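Local coordinates for protein putative polyketide cyclase SMa1630 (Sinorhizobium meliloti 1021, PDB 4U13) that is of unconfirmed function but, as a putative polyketide cyclase with a SnoaL-like domain of the NTF2 clan, probably acts on a small organic substrate, at residues Phe14-Cys19 against Asp23-Thr28; Asp8-Tyr13 against Asp73-Arg78. All blocks are in the same frame, centred on the assembly; numbering follows the deposited sequence.

Contact 1: residues Phe14-Cys19 against Asp23-Thr28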
ATOM      1  N   PHE A  14       5.626   3.778  -5.087  1.00 47.99           N
ATOM      2  CA  PHE A  14       4.519   2.822  -5.034  1.00 45.63           C
ATOM      3  C   PHE A  14       3.444   3.208  -4.056  1.00 47.15           C
ATOM      4  O   PHE A  14       2.278   2.906  -4.288  1.00 46.18           O
ATOM      5  CB  PHE A  14       5.026   1.426  -4.690  1.00 46.06           C
ATOM      6  CG  PHE A  14       5.706   0.763  -5.852  1.00 45.46           C
ATOM      7  CD1 PHE A  14       4.972   0.353  -6.922  1.00 45.10           C
ATOM      8  CD2 PHE A  14       7.073   0.627  -5.896  1.00 46.13           C
ATOM      9  CE1 PHE A  14       5.583  -0.248  -8.004  1.00 45.44           C
ATOM     10  CE2 PHE A  14       7.686   0.023  -6.945  1.00 45.54           C
ATOM     11  CZ  PHE A  14       6.933  -0.383  -8.036  1.00 45.36           C
ATOM     12  N   ASP A  15       3.802   3.906  -2.984  1.00 49.66           N
ATOM     13  CA  ASP A  15       2.794   4.375  -1.971  1.00 52.36           C
ATOM     14  C   ASP A  15       1.889   5.441  -2.574  1.00 51.01           C
ATOM     15  O   ASP A  15       0.633   5.472  -2.370  1.00 49.36           O
ATOM     16  CB  ASP A  15       3.466   4.995  -0.746  1.00 60.15           C
ATOM     17  CG  ASP A  15       4.092   3.940   0.216  1.00 65.13           C
ATOM     18  OD1 ASP A  15       3.545   2.826   0.350  1.00 68.55           O
ATOM     19  OD2 ASP A  15       5.125   4.235   0.874  1.00 77.73           O
ATOM     20  N   ALA A  16       2.537   6.278  -3.354  1.00 47.62           N
ATOM     21  CA  ALA A  16       1.854   7.369  -4.026  1.00 49.48           C
ATOM     22  C   ALA A  16       1.027   6.911  -5.213  1.00 49.29           C
ATOM     23  O   ALA A  16      -0.093   7.365  -5.386  1.00 49.70           O
ATOM     24  CB  ALA A  16       2.878   8.393  -4.491  1.00 49.99           C
ATOM     25  N   ASP A  17       1.604   6.027  -6.023  1.00 48.98           N
ATOM     26  CA  ASP A  17       0.882   5.370  -7.076  1.00 49.65           C
ATOM     27  C   ASP A  17      -0.369   4.730  -6.479  1.00 49.91           C
ATOM     28  O   ASP A  17      -1.479   4.943  -6.881  1.00 48.32           O
ATOM     29  CB  ASP A  17       1.784   4.306  -7.704  1.00 53.04           C
ATOM     30  CG  ASP A  17       1.189   3.667  -8.942  1.00 56.18           C
ATOM     31  OD1 ASP A  17       0.366   4.313  -9.602  1.00 58.20           O
ATOM     32  OD2 ASP A  17       1.587   2.528  -9.301  1.00 56.43           O
ATOM     33  N   SER A  18      -0.179   3.953  -5.476  1.00 49.20           N
ATOM     34  CA  SER A  18      -1.249   3.224  -4.808  1.00 50.50           C
ATOM     35  C   SER A  18      -2.351   4.108  -4.131  1.00 51.12           C
ATOM     36  O   SER A  18      -3.500   3.714  -4.024  1.00 49.91           O
ATOM     37  CB  SER A  18      -0.569   2.288  -3.869  1.00 51.66           C
ATOM     38  OG  SER A  18      -1.498   1.758  -2.973  1.00 55.52           O
ATOM     39  N   CYS A  19      -1.968   5.252  -3.565  1.00 52.84           N
ATOM     40  CA  CYS A  19      -2.922   6.133  -2.869  1.00 51.00           C
ATOM     41  C   CYS A  19      -3.446   7.229  -3.743  1.00 54.22           C
ATOM     42  O   CYS A  19      -4.168   8.110  -3.262  1.00 56.12           O
ATOM     43  CB  CYS A  19      -2.249   6.729  -1.630  1.00 53.24           C
ATOM     44  SG  CYS A  19      -1.860   5.441  -0.327  1.00 57.80           S
ATOM     45  N   ASP A  23       0.658  14.905  -5.445  1.00 59.44           N
ATOM     46  CA  ASP A  23       1.780  15.677  -4.890  1.00 62.76           C
ATOM     47  C   ASP A  23       2.973  14.847  -4.611  1.00 62.65           C
ATOM     48  O   ASP A  23       4.090  15.216  -4.970  1.00 61.29           O
ATOM     49  CB  ASP A  23       1.393  16.345  -3.584  1.00 67.40           C
ATOM     50  CG  ASP A  23       0.477  17.481  -3.813  1.00 71.37           C
ATOM     51  OD1 ASP A  23       0.812  18.345  -4.652  1.00 77.37           O
ATOM     52  OD2 ASP A  23      -0.595  17.504  -3.191  1.00 76.27           O
ATOM     53  N   ALA A  24       2.736  13.726  -3.940  1.00 63.49           N
ATOM     54  CA  ALA A  24       3.830  12.884  -3.498  1.00 63.53           C
ATOM     55  C   ALA A  24       4.523  12.318  -4.733  1.00 60.44           C
ATOM     56  O   ALA A  24       5.762  12.323  -4.854  1.00 64.90           O
ATOM     57  CB  ALA A  24       3.297  11.793  -2.585  1.00 63.86           C
ATOM     58  N   LEU A  25       3.717  11.870  -5.678  1.00 57.00           N
ATOM     59  CA  LEU A  25       4.225  11.358  -6.958  1.00 57.45           C
ATOM     60  C   LEU A  25       5.076  12.390  -7.713  1.00 58.73           C
ATOM     61  O   LEU A  25       6.124  12.066  -8.200  1.00 60.35           O
ATOM     62  CB  LEU A  25       3.056  10.929  -7.822  1.00 57.33           C
ATOM     63  CG  LEU A  25       3.232   9.966  -9.001  1.00 62.08           C
ATOM     64  CD1 LEU A  25       3.824  10.639 -10.241  1.00 66.43           C
ATOM     65  CD2 LEU A  25       3.993   8.705  -8.639  1.00 59.40           C
ATOM     66  N   SER A  26       4.617  13.625  -7.820  1.00 61.37           N
ATOM     67  CA  SER A  26       5.363  14.654  -8.534  1.00 65.93           C
ATOM     68  C   SER A  26       6.731  14.916  -7.885  1.00 68.36           C
ATOM     69  O   SER A  26       7.719  15.076  -8.585  1.00 72.52           O
ATOM     70  CB  SER A  26       4.550  15.948  -8.596  1.00 69.15           C
ATOM     71  OG  SER A  26       4.544  16.606  -7.337  1.00 73.44           O
ATOM     72  N   GLU A  27       6.781  14.906  -6.560  1.00 68.19           N
ATOM     73  CA  GLU A  27       8.015  15.187  -5.799  1.00 71.89           C
ATOM     74  C   GLU A  27       8.992  13.963  -5.798  1.00 68.47           C
ATOM     75  O   GLU A  27      10.093  14.027  -5.273  1.00 66.87           O
ATOM     76  CB  GLU A  27       7.677  15.779  -4.366  1.00 81.26           C
ATOM     77  CG  GLU A  27       6.980  14.870  -3.320  1.00 88.07           C
ATOM     78  CD  GLU A  27       6.095  15.609  -2.269  1.00 99.57           C
ATOM     79  OE1 GLU A  27       5.296  16.497  -2.660  1.00103.60           O
ATOM     80  OE2 GLU A  27       6.147  15.270  -1.046  1.00101.00           O
ATOM     81  N   THR A  28       8.603  12.866  -6.445  1.00 62.45           N
ATOM     82  CA  THR A  28       9.387  11.640  -6.470  1.00 61.16           C
ATOM     83  C   THR A  28      10.457  11.621  -7.569  1.00 62.55           C
ATOM     84  O   THR A  28      11.508  11.001  -7.411  1.00 67.32           O
ATOM     85  CB  THR A  28       8.410  10.456  -6.586  1.00 60.70           C
ATOM     86  OG1 THR A  28       8.045  10.032  -5.281  1.00 60.43           O
ATOM     87  CG2 THR A  28       8.970   9.315  -7.267  1.00 61.22           C
TER

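Contact 2: residues Asp8-Tyr13 against Asp73-Arg78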
ATOM      1  N   ASP A   8      14.178   4.043   0.014  1.00 67.72           N
ATOM      2  CA  ASP A   8      13.036   4.858   0.431  1.00 67.48           C
ATOM      3  C   ASP A   8      12.275   5.468  -0.747  1.00 61.93           C
ATOM      4  O   ASP A   8      11.060   5.547  -0.730  1.00 59.58           O
ATOM      5  CB  ASP A   8      13.493   5.993   1.333  1.00 73.50           C
ATOM      6  CG  ASP A   8      13.817   5.523   2.713  1.00 81.89           C
ATOM      7  OD1 ASP A   8      13.305   4.450   3.086  1.00 88.69           O
ATOM      8  OD2 ASP A   8      14.576   6.219   3.423  1.00 88.37           O
ATOM      9  N   ILE A   9      13.011   5.939  -1.742  1.00 60.42           N
ATOM     10  CA  ILE A   9      12.409   6.664  -2.820  1.00 60.92           C
ATOM     11  C   ILE A   9      11.528   5.779  -3.736  1.00 59.55           C
ATOM     12  O   ILE A   9      10.505   6.229  -4.233  1.00 58.59           O
ATOM     13  CB  ILE A   9      13.462   7.442  -3.624  1.00 60.82           C
ATOM     14  CG1 ILE A   9      12.786   8.480  -4.528  1.00 61.59           C
ATOM     15  CG2 ILE A   9      14.304   6.497  -4.449  1.00 63.13           C
ATOM     16  CD1 ILE A   9      12.081   9.576  -3.752  1.00 62.78           C
ATOM     17  N   VAL A  10      11.933   4.531  -3.965  1.00 61.20           N
ATOM     18  CA  VAL A  10      11.156   3.594  -4.737  1.00 56.16           C
ATOM     19  C   VAL A  10       9.877   3.300  -3.959  1.00 56.02           C
ATOM     20  O   VAL A  10       8.765   3.212  -4.500  1.00 55.24           O
ATOM     21  CB  VAL A  10      11.942   2.315  -4.963  1.00 59.15           C
ATOM     22  CG1 VAL A  10      11.045   1.230  -5.527  1.00 58.88           C
ATOM     23  CG2 VAL A  10      13.106   2.589  -5.900  1.00 61.32           C
ATOM     24  N   ASN A  11      10.018   3.142  -2.675  1.00 56.60           N
ATOM     25  CA  ASN A  11       8.845   2.927  -1.841  1.00 61.47           C
ATOM     26  C   ASN A  11       7.811   4.073  -1.868  1.00 59.27           C
ATOM     27  O   ASN A  11       6.589   3.852  -1.783  1.00 55.03           O
ATOM     28  CB  ASN A  11       9.325   2.739  -0.445  1.00 69.67           C
ATOM     29  CG  ASN A  11       8.501   1.769   0.290  1.00 80.45           C
ATOM     30  OD1 ASN A  11       8.857   0.590   0.343  1.00 87.28           O
ATOM     31  ND2 ASN A  11       7.383   2.239   0.864  1.00 83.59           N
HETATM   32  N   MSE A  12       8.319   5.294  -1.980  1.00 56.28           N
HETATM   33  CA  MSE A  12       7.479   6.471  -2.107  1.00 60.43           C
HETATM   34  C   MSE A  12       6.710   6.462  -3.417  1.00 55.95           C
HETATM   35  O   MSE A  12       5.539   6.808  -3.437  1.00 55.34           O
HETATM   36  CB  MSE A  12       8.395   7.682  -1.993  1.00 68.49           C
HETATM   37  CG  MSE A  12       7.636   9.016  -1.882  1.00 88.41           C
HETATM   38 SE   MSE A  12       8.902  10.592  -1.831  1.00120.06          SE
HETATM   39  CE  MSE A  12       9.975   9.991  -0.249  1.00 98.88           C
ATOM     40  N   TYR A  13       7.367   6.070  -4.511  1.00 47.41           N
ATOM     41  CA  TYR A  13       6.703   5.866  -5.773  1.00 46.28           C
ATOM     42  C   TYR A  13       5.470   4.970  -5.641  1.00 46.00           C
ATOM     43  O   TYR A  13       4.362   5.382  -5.981  1.00 47.27           O
ATOM     44  CB  TYR A  13       7.665   5.320  -6.836  1.00 47.26           C
ATOM     45  CG  TYR A  13       6.939   5.083  -8.117  1.00 45.91           C
ATOM     46  CD1 TYR A  13       6.751   6.104  -9.026  1.00 47.05           C
ATOM     47  CD2 TYR A  13       6.309   3.884  -8.339  1.00 50.03           C
ATOM     48  CE1 TYR A  13       6.002   5.910 -10.163  1.00 47.12           C
ATOM     49  CE2 TYR A  13       5.535   3.664  -9.464  1.00 47.15           C
ATOM     50  CZ  TYR A  13       5.390   4.684 -10.370  1.00 48.77           C
ATOM     51  OH  TYR A  13       4.622   4.469 -11.514  1.00 55.01           O
ATOM     52  N   ASP A  73      23.347   2.222  -8.630  1.00 71.76           N
ATOM     53  CA  ASP A  73      22.309   3.264  -8.686  1.00 73.56           C
ATOM     54  C   ASP A  73      20.954   2.716  -9.188  1.00 72.89           C
ATOM     55  O   ASP A  73      19.965   3.441  -9.150  1.00 77.24           O
ATOM     56  CB  ASP A  73      22.758   4.455  -9.578  1.00 69.76           C
ATOM     57  N   LYS A  74      20.911   1.474  -9.667  1.00 72.46           N
ATOM     58  CA  LYS A  74      19.676   0.855 -10.184  1.00 73.79           C
ATOM     59  C   LYS A  74      18.910  -0.048  -9.190  1.00 74.18           C
ATOM     60  O   LYS A  74      19.516  -0.827  -8.463  1.00 71.42           O
ATOM     61  CB  LYS A  74      19.952   0.015 -11.437  1.00 73.55           C
ATOM     62  CG  LYS A  74      20.292   0.818 -12.675  1.00 76.84           C
ATOM     63  CD  LYS A  74      19.703   0.229 -13.968  1.00 79.58           C
ATOM     64  N   ALA A  75      17.569   0.069  -9.196  1.00 72.39           N
ATOM     65  CA  ALA A  75      16.681  -0.839  -8.459  1.00 65.38           C
ATOM     66  C   ALA A  75      15.629  -1.437  -9.385  1.00 63.84           C
ATOM     67  O   ALA A  75      14.930  -0.728 -10.119  1.00 60.72           O
ATOM     68  CB  ALA A  75      16.016  -0.131  -7.311  1.00 63.52           C
ATOM     69  N   LEU A  76      15.543  -2.760  -9.320  1.00 64.06           N
ATOM     70  CA  LEU A  76      14.706  -3.567 -10.188  1.00 63.55           C
ATOM     71  C   LEU A  76      13.636  -4.236  -9.379  1.00 63.46           C
ATOM     72  O   LEU A  76      13.938  -5.048  -8.503  1.00 63.25           O
ATOM     73  CB  LEU A  76      15.522  -4.657 -10.845  1.00 66.08           C
ATOM     74  CG  LEU A  76      16.128  -4.305 -12.199  1.00 71.23           C
ATOM     75  CD1 LEU A  76      17.034  -3.084 -12.102  1.00 72.15           C
ATOM     76  CD2 LEU A  76      16.900  -5.514 -12.750  1.00 73.74           C
ATOM     77  N   VAL A  77      12.381  -3.938  -9.713  1.00 60.01           N
ATOM     78  CA  VAL A  77      11.258  -4.396  -8.942  1.00 54.83           C
ATOM     79  C   VAL A  77      10.286  -5.128  -9.852  1.00 51.71           C
ATOM     80  O   VAL A  77       9.884  -4.627 -10.904  1.00 56.65           O
ATOM     81  CB  VAL A  77      10.572  -3.196  -8.204  1.00 54.19           C
ATOM     82  CG1 VAL A  77       9.403  -3.631  -7.334  1.00 53.56           C
ATOM     83  CG2 VAL A  77      11.541  -2.522  -7.283  1.00 56.56           C
ATOM     84  N   ARG A  78       9.948  -6.347  -9.466  1.00 49.55           N
ATOM     85  CA  ARG A  78       8.902  -7.082 -10.130  1.00 49.13           C
ATOM     86  C   ARG A  78       7.593  -6.687  -9.457  1.00 47.87           C
ATOM     87  O   ARG A  78       7.464  -6.784  -8.194  1.00 44.10           O
ATOM     88  CB  ARG A  78       9.102  -8.586 -10.037  1.00 51.31           C
ATOM     89  CG  ARG A  78      10.221  -9.085 -10.933  1.00 57.72           C
ATOM     90  CD  ARG A  78      10.454 -10.581 -10.705  1.00 59.65           C
ATOM     91  NE  ARG A  78       9.244 -11.388 -11.015  1.00 61.68           N
ATOM     92  CZ  ARG A  78       8.969 -11.930 -12.214  1.00 58.54           C
ATOM     93  NH1 ARG A  78       9.802 -11.725 -13.231  1.00 57.66           N
ATOM     94  NH2 ARG A  78       7.855 -12.652 -12.393  1.00 54.08           N
TER

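Contact 1: residues Phe14-Cys19 against Asp23-Thr28
The first two helices of this SnoaL-like domain meet where A16, on the helix 8-19, faces A24 and L25 on the short helix 22-26. The backbones are closest at A16 and L25, whose CA atoms are 5.5 Å apart, a spacing that the small side chain of A16 permits. Its CB lies 3.8 Å from the backbone N of L25 and 3.9 Å from CB of A24, so the methyl is set against the main chain as much as against a side chain. L25 adds its CB, 4.2 Å from CB of A16. CG of L25 stands anti to the backbone N (chi1 -160°), which swings the branch beside the helix 8-19, where CD2 reaches Y13. No hydrogen bond crosses; 123 Å² is buried in all. Within the 23-28 segment, O of D23 accepts hydrogen bonds from OG of S26 (2.8 Å) and N of E27 (3.1 Å), both from the same face of its carbonyl plane. Around this packing, D17 turns its carboxylate to W52 of the helix 44-59, F14 meets the ring of Y94 on the strand 90-99, T28 pairs through its backbone with I103 of the strand 102-108, and C19 forms a disulfide with C19 of the second subunit.

Contact 2: residues Asp8-Tyr13 against Asp73-Arg78
V10 carries the helix side of this contact, and its two methyls divide between A75 and V77 of the strand 74-82. The evidence for apolar packing is a pair of matched distances: CG2 of V10 is 4.2 Å from CB of A75, and CG1 of V10 is 4.2 Å from CG2 of V77. These are loose van der Waals separations, and the segments bury 80 Å² between them. The torsion of V10 explains the division of labour, since CG1 is anti to the backbone N (chi1 169°) while CG2 is anti to the carbonyl carbon, sending one methyl to each partner. V77 answers with CG2, likewise anti to its own carbonyl carbon. The side chains of V10 and V77 run alongside each other in opposite directions, each coming from its own backbone.

The backbones themselves stay well apart, with CA of V10 8.0 Å from CA of A75 and 9.0 Å from CA of V77, and no hydrogen bond joins the segments. Main-chain hydrogen bonds run within the helix, where N of M12 binds O of D8 at 3.0 Å, and between strands, where A75 and V77 pair with F96 and Y94 of the strand 90-99.

Aromatic contact supplements the aliphatic one from outside the segments. V10 also touches F96, whose ring meets that of Y13 edge-to-face, so successive turns of the helix use the same neighbouring strand. V77 further touches P65 and S68 of the strand 62-71.

A75 and V77, two positions apart in an extended strand, lie on the same face of the sheet, and that face receives the N-terminal helix. A helix packed by small aliphatic and aromatic side chains on a curved mixed sheet is characteristic of the NTF2-like alpha+beta fold.

In the fold
Both contacts draw on the helix 8-19: contact 2 takes its first half and contact 1 its second, and their centres are 12 Å apart. Along the chain, contact 1 is local, with three residues between its segments, and lies nested within the stretch of 59 residues, mostly helix and strand, that contact 2 closes. The helix therefore packs on the sheet through the strand 74-82 and on the helix 22-26 along another part of its surface. The two sites join directly, as OG1 of T28 is 3.6 Å from CG of M12 and CE2 of F14 is 4.1 Å from CG1 of V77. The residues that touch within the two contacts are mostly buried and meet along the helix 8-19, tying the helix 22-26 and the sheet to it.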